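Local coordinates for protein putative thiosulfate sulfurtransferase YNJE (Escherichia coli, PDB 2WLR) that transfers the sulfane sulfur of thiosulfate to cyanide, giving thiocyanate and sulfite, as a monomeric periplasmic enzyme of the rhodanese family, at residues P128-D133 against K138-K143; G321-G324 against H329-D332; Y394-S397 against K401-V404. One frame throughout, in Å; residues are numbered along the deposited sequence.

Contact 1. Residues P128-D133 against K138-K143; sequences PQWLHD and KEVTAK
W130 reaches from helix 128-135 to the loop 138-143 and meets V140 and T141 there. From CB the indole runs with CG anti to the backbone N (chi1 177°), which carries it off the flank of the helix. W130 CD1 comes first, 3.7 Å from V140 CB. W130 NE1 follows, with V140 CG2 packed against it at 3.4 Å and its N-H given to T141 O at 2.8 Å. That bond is nearly straight (166°), in the carbonyl plane and close to the ring plane. W130 CE2 has V140 CG2 at 3.8 Å, and W130 CZ2 lies 3.7 Å from A142 O at the ring edge. V140 CG1 stands over one face of the indole and also touches D133 CB at 3.6 Å, wedging the valine between tryptophan and aspartate. K138 N donates to D133 O at 3.0 Å, tying to the helix the loop that leads to strand 148-154 in the five-stranded parallel sheet of a rhodanese-like domain. The indole also meets the ring of W34 and touches R232 of strand 231-234, whose NH1 bonds A142 O, while P128, L131 and H132 rest on W241 of helix 238-243.

Contact 2. Residues G321-G324 against H329-D332; sequences GHAG and HMED
D332 and A323 are joined by two hydrogen bonds that close a small ring between the two arms of one loop. A323 N donates to D332 OD2 at 3.0 Å (164°), using the anti side of that oxygen, a little out of the carboxylate plane; D332 N returns a bond to A323 O at 2.9 Å, arriving nearly in line with the C=O. The side chain folds back to the donor because CG lies beside its own backbone N (chi1 -60°). A water bridges further along, giving a bond to H329 O at 2.7 Å and taking a weak one from G324 N. Softer CA-H...O contacts run from M330 CA to A323 O and from G324 CA to H329 O, the latter 3.4 Å long. In van der Waals contact, H322, its ring stacked on W320, sets a ring edge toward D332, the ring and carboxylate planes 76° apart, with H322 ND1 3.6 Å from D332 OD2. The apolar share is A323 CB against the SE atom of selenomethionine M330, 4.0 Å away. With an alanine in place of D332, A323 N would probably be left without its acceptor. Backbone groups and the D332 carboxylate thus hold the loop, while M330 packs on R370, which probably binds substrate, consistent with a place beside the active site.

Contact 3. Residues Y394-S397 against K401-V404; sequences YEWS and KNPV
W396 and N402 make the close half of this contact, the asparagine laid over the indole. W396 CG lies anti to the backbone N (chi1 -173°), which sends the indole off the helix toward the loop. N402 CB stands above the five-membered ring of W396 in a CH-pi contact, 3.6 Å from its centroid, and the amide is stacked on the indole with the two planes 25° apart. N402 ND2 then gives its N-H to W396 O at 2.8 Å, almost straight, in the carbonyl plane and on a lone pair. W396 is therefore gripped twice by N402, at its ring face and at its backbone oxygen. A third hold comes from P403 O, which accepts W396 NE1 at 2.9 Å; the oxygen lies near the ring plane, but the donor stands 41° above the carbonyl plane, not on a lone pair. On the other side of the amide, N402 OD1 takes a bond from R280 NH2, so both ends of the group are engaged and its rotation is fixed. Helix 392-396 follows strand 386-389 of the five-stranded parallel sheet in the third rhodanese domain, and the loop 401-404 folds back over its C-terminal end. M276 and R280 of helix 276-280 touch the indole as well, which places W396 between that helix and the loop. The looser side is the P403 pyrrolidine, whose CD only brushes W396 CZ2 at 3.9 Å, with ring and indole crossing at about a right angle. The pyrrolidine is exposed here, although it also rests on A316, with which the P403 backbone is hydrogen-bonded.

Contacts 1 and 3 share a plan although they lie about 45 Å apart between centres, in different rhodanese domains: each brings a helix tryptophan against the loop that follows its helix, with NE1 bonded to a loop carbonyl. The face is covered by valine in contact 1 and by the CB and stacked amide of an asparagine in contact 3, whose side chain adds a bond of its own. Contact 3 is the most buried of the three; contacts 1 and 2 are partly buried. Contact 2 joins two parts of one loop, with no alpha-helix or strand in either, relies on backbone bonds, a carboxylate and water, and is nearest the active site. Contacts 2 and 3, about 22 Å apart between centres, belong to the same domain.

Contact 1. Residues P128-D133 against K138-K143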
ATOM      1  N   PRO A 128       5.729  12.454   2.236  1.00 10.09           N
ATOM      2  CA  PRO A 128       6.461  13.240   3.248  1.00 10.09           C
ATOM      3  C   PRO A 128       6.171  14.732   3.287  1.00 11.24           C
ATOM      4  O   PRO A 128       5.900  15.283   4.365  1.00 10.97           O
ATOM      5  CB  PRO A 128       7.932  12.939   2.928  1.00 10.64           C
ATOM      6  CG  PRO A 128       7.887  11.559   2.385  1.00 10.59           C
ATOM      7  CD  PRO A 128       6.630  11.545   1.531  1.00 11.48           C
ATOM      8  N   GLN A 129       6.227  15.409   2.156  1.00 12.01           N
ATOM      9  CA  GLN A 129       5.968  16.842   2.170  1.00 12.15           C
ATOM     10  C   GLN A 129       4.617  17.187   2.774  1.00 12.53           C
ATOM     11  O   GLN A 129       4.469  18.182   3.492  1.00 11.97           O
ATOM     12  CB  GLN A 129       6.110  17.455   0.780  1.00 13.57           C
ATOM     13  CG  GLN A 129       6.188  18.983   0.845  1.00 14.63           C
ATOM     14  CD  GLN A 129       7.436  19.486   1.567  1.00 17.29           C
ATOM     15  OE1 GLN A 129       8.549  19.006   1.305  1.00 21.08           O
ATOM     16  NE2 GLN A 129       7.254  20.410   2.503  1.00 18.48           N
ATOM     17  N   TRP A 130       3.617  16.360   2.516  1.00 11.38           N
ATOM     18  CA  TRP A 130       2.267  16.617   3.016  1.00 11.45           C
ATOM     19  C   TRP A 130       2.306  16.613   4.529  1.00 12.24           C
ATOM     20  O   TRP A 130       1.770  17.496   5.186  1.00 12.06           O
ATOM     21  CB  TRP A 130       1.289  15.545   2.513  1.00 11.99           C
ATOM     22  CG  TRP A 130      -0.122  15.680   3.021  1.00  9.97           C
ATOM     23  CD1 TRP A 130      -1.128  16.411   2.444  1.00 12.02           C
ATOM     24  CD2 TRP A 130      -0.694  15.074   4.193  1.00 11.13           C
ATOM     25  NE1 TRP A 130      -2.276  16.293   3.170  1.00 12.54           N
ATOM     26  CE2 TRP A 130      -2.046  15.482   4.255  1.00  9.59           C
ATOM     27  CE3 TRP A 130      -0.198  14.245   5.210  1.00 11.09           C
ATOM     28  CZ2 TRP A 130      -2.888  15.087   5.287  1.00 12.81           C
ATOM     29  CZ3 TRP A 130      -1.046  13.850   6.214  1.00 11.76           C
ATOM     30  CH2 TRP A 130      -2.381  14.273   6.243  1.00 10.95           C
ATOM     31  N   LEU A 131       2.957  15.602   5.089  1.00 11.93           N
ATOM     32  CA  LEU A 131       2.999  15.449   6.526  1.00 13.23           C
ATOM     33  C   LEU A 131       3.817  16.566   7.140  1.00 13.43           C
ATOM     34  O   LEU A 131       3.472  17.075   8.191  1.00 14.42           O
ATOM     35  CB  LEU A 131       3.599  14.094   6.856  1.00 14.17           C
ATOM     36  CG  LEU A 131       3.619  13.672   8.309  1.00 17.86           C
ATOM     37  CD1 LEU A 131       2.232  13.814   8.925  1.00 20.24           C
ATOM     38  CD2 LEU A 131       4.128  12.235   8.360  1.00 18.81           C
ATOM     39  N   HIS A 132       4.915  16.935   6.503  1.00 12.93           N
ATOM     40  CA  HIS A 132       5.700  18.048   7.013  1.00 13.88           C
ATOM     41  C   HIS A 132       4.847  19.326   7.016  1.00 14.53           C
ATOM     42  O   HIS A 132       4.789  20.036   8.030  1.00 14.49           O
ATOM     43  CB  HIS A 132       6.973  18.203   6.208  1.00 13.81           C
ATOM     44  CG  HIS A 132       7.809  19.349   6.650  1.00 17.17           C
ATOM     45  ND1 HIS A 132       8.415  19.401   7.886  1.00 19.75           N
ATOM     46  CD2 HIS A 132       8.124  20.501   6.021  1.00 18.78           C
ATOM     47  CE1 HIS A 132       9.079  20.538   7.995  1.00 19.41           C
ATOM     48  NE2 HIS A 132       8.907  21.232   6.884  1.00 20.12           N
ATOM     49  N   ASP A 133       4.191  19.617   5.911  1.00 13.98           N
ATOM     50  CA  ASP A 133       3.333  20.812   5.838  1.00 14.53           C
ATOM     51  C   ASP A 133       2.248  20.781   6.910  1.00 14.87           C
ATOM     52  O   ASP A 133       1.994  21.813   7.556  1.00 14.87           O
ATOM     53  CB  ASP A 133       2.684  20.973   4.451  1.00 15.19           C
ATOM     54  CG  ASP A 133       3.681  21.309   3.352  1.00 18.17           C
ATOM     55  OD1 ASP A 133       4.799  21.749   3.650  1.00 21.02           O
ATOM     56  OD2 ASP A 133       3.333  21.104   2.168  1.00 23.35           O
ATOM     57  N   LYS A 138       0.452  24.376   8.012  1.00 18.05           N
ATOM     58  CA  LYS A 138       0.020  24.842   6.715  1.00 17.97           C
ATOM     59  C   LYS A 138      -1.289  24.182   6.323  1.00 16.69           C
ATOM     60  O   LYS A 138      -1.627  23.098   6.825  1.00 16.45           O
ATOM     61  CB  LYS A 138       1.059  24.539   5.630  1.00 18.32           C
ATOM     62  CG  LYS A 138       2.368  25.262   5.803  1.00 21.57           C
ATOM     63  CD  LYS A 138       3.244  25.094   4.567  1.00 26.80           C
ATOM     64  CE  LYS A 138       4.692  25.476   4.836  1.00 29.51           C
ATOM     65  NZ  LYS A 138       4.823  26.746   5.580  1.00 32.59           N
ATOM     66  N   GLU A 139      -2.019  24.838   5.428  1.00 15.23           N
ATOM     67  CA  GLU A 139      -3.180  24.237   4.786  1.00 15.16           C
ATOM     68  C   GLU A 139      -2.706  23.160   3.821  1.00 13.98           C
ATOM     69  O   GLU A 139      -1.836  23.414   2.995  1.00 14.46           O
ATOM     70  CB  GLU A 139      -4.004  25.270   4.009  1.00 15.49           C
ATOM     71  CG  GLU A 139      -5.332  24.750   3.521  1.00 18.34           C
ATOM     72  CD  GLU A 139      -6.150  25.776   2.750  1.00 21.21           C
ATOM     73  OE1 GLU A 139      -5.860  26.989   2.815  1.00 23.05           O
ATOM     74  OE2 GLU A 139      -7.103  25.358   2.070  1.00 23.72           O
ATOM     75  N   VAL A 140      -3.291  21.972   3.935  1.00 12.31           N
ATOM     76  CA  VAL A 140      -3.010  20.850   3.037  1.00 11.84           C
ATOM     77  C   VAL A 140      -4.288  20.256   2.533  1.00 11.20           C
ATOM     78  O   VAL A 140      -5.351  20.382   3.150  1.00 12.29           O
ATOM     79  CB  VAL A 140      -2.185  19.748   3.769  1.00 12.00           C
ATOM     80  CG1 VAL A 140      -0.857  20.292   4.309  1.00 14.34           C
ATOM     81  CG2 VAL A 140      -3.015  19.113   4.889  1.00 12.17           C
ATOM     82  N   THR A 141      -4.187  19.566   1.401  1.00 10.57           N
ATOM     83  CA  THR A 141      -5.275  18.796   0.847  1.00 10.06           C
ATOM     84  C   THR A 141      -5.694  17.705   1.827  1.00 10.12           C
ATOM     85  O   THR A 141      -4.823  17.091   2.463  1.00 10.52           O
ATOM     86  CB  THR A 141      -4.846  18.129  -0.472  1.00  9.88           C
ATOM     87  OG1 THR A 141      -4.426  19.130  -1.403  1.00 10.04           O
ATOM     88  CG2 THR A 141      -5.931  17.293  -1.103  1.00 10.69           C
ATOM     89  N   ALA A 142      -6.989  17.456   1.930  1.00  9.99           N
ATOM     90  CA  ALA A 142      -7.517  16.350   2.747  1.00 10.66           C
ATOM     91  C   ALA A 142      -6.956  16.406   4.159  1.00 12.25           C
ATOM     92  O   ALA A 142      -6.498  15.419   4.731  1.00 11.33           O
ATOM     93  CB  ALA A 142      -7.210  15.018   2.073  1.00 10.82           C
ATOM     94  N   LYS A 143      -7.020  17.588   4.752  1.00 13.33           N
ATOM     95  CA  LYS A 143      -6.570  17.816   6.117  1.00 15.54           C
ATOM     96  C   LYS A 143      -7.409  16.995   7.105  1.00 14.66           C
ATOM     97  O   LYS A 143      -8.615  16.819   6.908  1.00 16.08           O
ATOM     98  CB  LYS A 143      -6.691  19.315   6.455  1.00 16.44           C
ATOM     99  CG  LYS A 143      -6.077  19.715   7.776  1.00 21.02           C
ATOM    100  CD  LYS A 143      -6.495  21.100   8.225  1.00 25.39           C
ATOM    101  CE  LYS A 143      -5.682  21.514   9.463  1.00 26.85           C
ATOM    102  NZ  LYS A 143      -5.882  22.936   9.862  1.00 30.76           N
TER

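Contact 2. Residues G321-G324 against H329-D332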
ATOM      1  N   GLY A 321      -2.223 -13.949  -3.895  1.00  9.42           N
ATOM      2  CA  GLY A 321      -2.330 -12.504  -4.091  1.00  9.67           C
ATOM      3  C   GLY A 321      -1.049 -11.795  -4.479  1.00  9.61           C
ATOM      4  O   GLY A 321      -1.023 -10.566  -4.535  1.00  9.93           O
ATOM      5  N   HIS A 322       0.017 -12.539  -4.748  1.00  9.93           N
ATOM      6  CA  HIS A 322       1.365 -12.011  -4.792  1.00 10.52           C
ATOM      7  C   HIS A 322       1.815 -11.520  -3.404  1.00 10.53           C
ATOM      8  O   HIS A 322       1.040 -11.466  -2.464  1.00 10.63           O
ATOM      9  CB  HIS A 322       1.535 -10.952  -5.892  1.00 10.50           C
ATOM     10  CG  HIS A 322       1.461 -11.531  -7.270  1.00 12.30           C
ATOM     11  ND1 HIS A 322       2.563 -11.663  -8.089  1.00 17.03           N
ATOM     12  CD2 HIS A 322       0.425 -12.051  -7.952  1.00 11.86           C
ATOM     13  CE1 HIS A 322       2.194 -12.224  -9.233  1.00 15.42           C
ATOM     14  NE2 HIS A 322       0.901 -12.470  -9.175  1.00 17.08           N
ATOM     15  N   ALA A 323       3.108 -11.224  -3.267  1.00 10.60           N
ATOM     16  CA  ALA A 323       3.666 -10.786  -1.978  1.00 11.46           C
ATOM     17  C   ALA A 323       5.091 -10.296  -2.193  1.00 12.19           C
ATOM     18  O   ALA A 323       5.309  -9.230  -2.782  1.00 12.46           O
ATOM     19  CB  ALA A 323       3.585 -11.921  -0.920  1.00 12.70           C
ATOM     20  N   GLY A 324       6.079 -11.083  -1.787  1.00 12.20           N
ATOM     21  CA  GLY A 324       7.464 -10.740  -2.032  1.00 12.94           C
ATOM     22  C   GLY A 324       8.353 -11.958  -2.007  1.00 13.32           C
ATOM     23  O   GLY A 324       7.875 -13.090  -2.066  1.00 12.60           O
ATOM     24  N   HIS A 329       9.213  -9.606   3.116  1.00 14.10           N
ATOM     25  CA  HIS A 329       9.307  -8.624   2.023  1.00 13.97           C
ATOM     26  C   HIS A 329       8.038  -8.610   1.194  1.00 12.52           C
ATOM     27  O   HIS A 329       7.264  -9.563   1.174  1.00 11.75           O
ATOM     28  CB  HIS A 329      10.518  -8.922   1.134  1.00 14.47           C
ATOM     29  CG  HIS A 329      11.827  -8.653   1.808  1.00 18.10           C
ATOM     30  ND1 HIS A 329      12.462  -9.587   2.602  1.00 19.27           N
ATOM     31  CD2 HIS A 329      12.607  -7.546   1.830  1.00 20.92           C
ATOM     32  CE1 HIS A 329      13.581  -9.064   3.076  1.00 21.30           C
ATOM     33  NE2 HIS A 329      13.697  -7.831   2.617  1.00 22.90           N
HETATM   34  N   MSE A 330       7.852  -7.488   0.503  1.00 11.46           N
HETATM   35  CA  MSE A 330       6.616  -7.215  -0.234  1.00 10.77           C
HETATM   36  C   MSE A 330       6.885  -6.553  -1.576  1.00 10.29           C
HETATM   37  O   MSE A 330       6.129  -5.690  -2.038  1.00  9.01           O
HETATM   38  CB  MSE A 330       5.647  -6.361   0.651  1.00  9.99           C
HETATM   39  CG  MSE A 330       4.952  -7.147   1.811  1.00  9.90           C
HETATM   40 SE   MSE A 330       3.761  -8.391   1.057  1.00 13.89          SE
HETATM   41  CE  MSE A 330       2.305  -7.177   0.945  1.00 11.03           C
ATOM     42  N   GLU A 331       7.913  -7.030  -2.278  1.00 10.47           N
ATOM     43  CA  GLU A 331       8.311  -6.400  -3.533  1.00 11.38           C
ATOM     44  C   GLU A 331       7.246  -6.308  -4.623  1.00 10.83           C
ATOM     45  O   GLU A 331       7.257  -5.344  -5.410  1.00 10.92           O
ATOM     46  CB  GLU A 331       9.544  -7.096  -4.154  1.00 13.14           C
ATOM     47  CG  GLU A 331      10.807  -7.049  -3.337  1.00 15.53           C
ATOM     48  CD  GLU A 331      10.989  -8.292  -2.493  1.00 15.48           C
ATOM     49  OE1 GLU A 331       9.971  -8.918  -2.088  1.00 12.58           O
ATOM     50  OE2 GLU A 331      12.165  -8.641  -2.209  1.00 17.39           O
ATOM     51  N   ASP A 332       6.321  -7.263  -4.671  1.00 11.75           N
ATOM     52  CA  ASP A 332       5.301  -7.274  -5.715  1.00 11.46           C
ATOM     53  C   ASP A 332       4.337  -6.131  -5.589  1.00 10.97           C
ATOM     54  O   ASP A 332       3.566  -5.897  -6.484  1.00 10.09           O
ATOM     55  CB  ASP A 332       4.511  -8.595  -5.738  1.00 10.78           C
ATOM     56  CG  ASP A 332       5.381  -9.814  -5.991  1.00 14.11           C
ATOM     57  OD1 ASP A 332       6.400  -9.651  -6.681  1.00 18.36           O
ATOM     58  OD2 ASP A 332       5.040 -10.941  -5.525  1.00 14.08           O
TER
HETATM   59  O   HOH W   1       6.251 -12.106   1.110  1.00 13.11           O

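Contact 3. Residues Y394-S397 against K401-V404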
ATOM      1  N   TYR A 394      -0.851 -19.787  10.304  1.00 13.11           N
ATOM      2  CA  TYR A 394      -0.536 -20.269  11.655  1.00 12.91           C
ATOM      3  C   TYR A 394      -1.718 -20.917  12.345  1.00 13.25           C
ATOM      4  O   TYR A 394      -1.602 -21.992  12.924  1.00 15.21           O
ATOM      5  CB  TYR A 394      -0.009 -19.110  12.530  1.00 13.49           C
ATOM      6  CG  TYR A 394       0.756 -19.462  13.799  1.00 13.39           C
ATOM      7  CD1 TYR A 394       1.328 -20.726  14.000  1.00 14.25           C
ATOM      8  CD2 TYR A 394       0.969 -18.509  14.778  1.00 14.01           C
ATOM      9  CE1 TYR A 394       2.034 -21.018  15.168  1.00 15.19           C
ATOM     10  CE2 TYR A 394       1.666 -18.793  15.935  1.00 16.13           C
ATOM     11  CZ  TYR A 394       2.221 -20.042  16.114  1.00 16.29           C
ATOM     12  OH  TYR A 394       2.920 -20.266  17.286  1.00 19.79           O
ATOM     13  N   GLU A 395      -2.870 -20.272  12.294  1.00 13.91           N
ATOM     14  CA  GLU A 395      -4.061 -20.844  12.871  1.00 14.02           C
ATOM     15  C   GLU A 395      -4.546 -22.034  12.057  1.00 14.35           C
ATOM     16  O   GLU A 395      -4.822 -23.108  12.633  1.00 14.01           O
ATOM     17  CB  GLU A 395      -5.149 -19.788  12.990  1.00 13.62           C
ATOM     18  CG  GLU A 395      -6.370 -20.311  13.745  1.00 14.58           C
ATOM     19  CD  GLU A 395      -7.544 -19.392  13.727  1.00 18.20           C
ATOM     20  OE1 GLU A 395      -7.761 -18.653  12.731  1.00 18.65           O
ATOM     21  OE2 GLU A 395      -8.281 -19.461  14.728  1.00 19.38           O
ATOM     22  N   TRP A 396      -4.681 -21.860  10.748  1.00 14.18           N
ATOM     23  CA  TRP A 396      -5.285 -22.886   9.887  1.00 14.89           C
ATOM     24  C   TRP A 396      -4.567 -24.202  10.080  1.00 15.92           C
ATOM     25  O   TRP A 396      -5.203 -25.239  10.335  1.00 16.15           O
ATOM     26  CB  TRP A 396      -5.204 -22.454   8.429  1.00 13.50           C
ATOM     27  CG  TRP A 396      -5.920 -23.331   7.474  1.00 12.80           C
ATOM     28  CD1 TRP A 396      -5.395 -24.339   6.743  1.00 14.86           C
ATOM     29  CD2 TRP A 396      -7.281 -23.213   7.089  1.00 12.75           C
ATOM     30  NE1 TRP A 396      -6.341 -24.879   5.937  1.00 13.32           N
ATOM     31  CE2 TRP A 396      -7.525 -24.220   6.120  1.00 15.13           C
ATOM     32  CE3 TRP A 396      -8.336 -22.373   7.470  1.00 14.73           C
ATOM     33  CZ2 TRP A 396      -8.768 -24.403   5.533  1.00 15.71           C
ATOM     34  CZ3 TRP A 396      -9.573 -22.563   6.880  1.00 16.29           C
ATOM     35  CH2 TRP A 396      -9.777 -23.567   5.919  1.00 16.48           C
ATOM     36  N   SER A 397      -3.249 -24.164  10.015  1.00 16.67           N
ATOM     37  CA  SER A 397      -2.440 -25.374  10.027  1.00 18.05           C
ATOM     38  C   SER A 397      -2.220 -25.927  11.432  1.00 19.31           C
ATOM     39  O   SER A 397      -1.623 -27.000  11.584  1.00 20.52           O
ATOM     40  CB  SER A 397      -1.104 -25.128   9.298  1.00 17.93           C
ATOM     41  OG  SER A 397      -0.238 -24.233   9.983  1.00 17.87           O
ATOM     42  N   LYS A 401      -6.556 -31.422  10.348  1.00 23.96           N
ATOM     43  CA  LYS A 401      -7.765 -31.714   9.604  1.00 24.13           C
ATOM     44  C   LYS A 401      -8.153 -30.624   8.599  1.00 22.71           C
ATOM     45  O   LYS A 401      -8.908 -30.882   7.675  1.00 23.72           O
ATOM     46  CB  LYS A 401      -8.923 -31.999  10.569  1.00 24.98           C
ATOM     47  CG  LYS A 401      -8.688 -33.234  11.475  1.00 28.73           C
ATOM     48  CD  LYS A 401      -9.534 -33.213  12.762  1.00 32.48           C
ATOM     49  CE  LYS A 401      -9.087 -32.111  13.733  1.00 34.42           C
ATOM     50  NZ  LYS A 401      -9.525 -32.259  15.161  1.00 36.94           N
ATOM     51  N   ASN A 402      -7.653 -29.396   8.771  1.00 21.46           N
ATOM     52  CA  ASN A 402      -7.970 -28.336   7.816  1.00 19.95           C
ATOM     53  C   ASN A 402      -7.284 -28.598   6.467  1.00 19.11           C
ATOM     54  O   ASN A 402      -6.103 -28.887   6.460  1.00 18.83           O
ATOM     55  CB  ASN A 402      -7.531 -26.982   8.361  1.00 18.73           C
ATOM     56  CG  ASN A 402      -8.489 -26.440   9.380  1.00 19.53           C
ATOM     57  OD1 ASN A 402      -9.701 -26.626   9.268  1.00 19.82           O
ATOM     58  ND2 ASN A 402      -7.961 -25.733  10.359  1.00 19.60           N
ATOM     59  N   PRO A 403      -8.026 -28.530   5.354  1.00 19.33           N
ATOM     60  CA  PRO A 403      -7.464 -28.900   4.048  1.00 19.40           C
ATOM     61  C   PRO A 403      -6.285 -28.029   3.631  1.00 19.43           C
ATOM     62  O   PRO A 403      -6.359 -26.786   3.742  1.00 19.02           O
ATOM     63  CB  PRO A 403      -8.634 -28.697   3.093  1.00 19.95           C
ATOM     64  CG  PRO A 403      -9.857 -28.828   3.944  1.00 21.23           C
ATOM     65  CD  PRO A 403      -9.464 -28.228   5.255  1.00 19.06           C
ATOM     66  N   VAL A 404      -5.221 -28.683   3.165  1.00 18.39           N
ATOM     67  CA  VAL A 404      -3.962 -28.046   2.770  1.00 18.96           C
ATOM     68  C   VAL A 404      -3.692 -28.305   1.282  1.00 19.95           C
ATOM     69  O   VAL A 404      -3.888 -29.435   0.780  1.00 20.01           O
ATOM     70  CB  VAL A 404      -2.753 -28.566   3.631  1.00 18.88           C
ATOM     71  CG1 VAL A 404      -1.400 -28.076   3.072  1.00 19.40           C
ATOM     72  CG2 VAL A 404      -2.895 -28.170   5.090  1.00 20.12           C
TER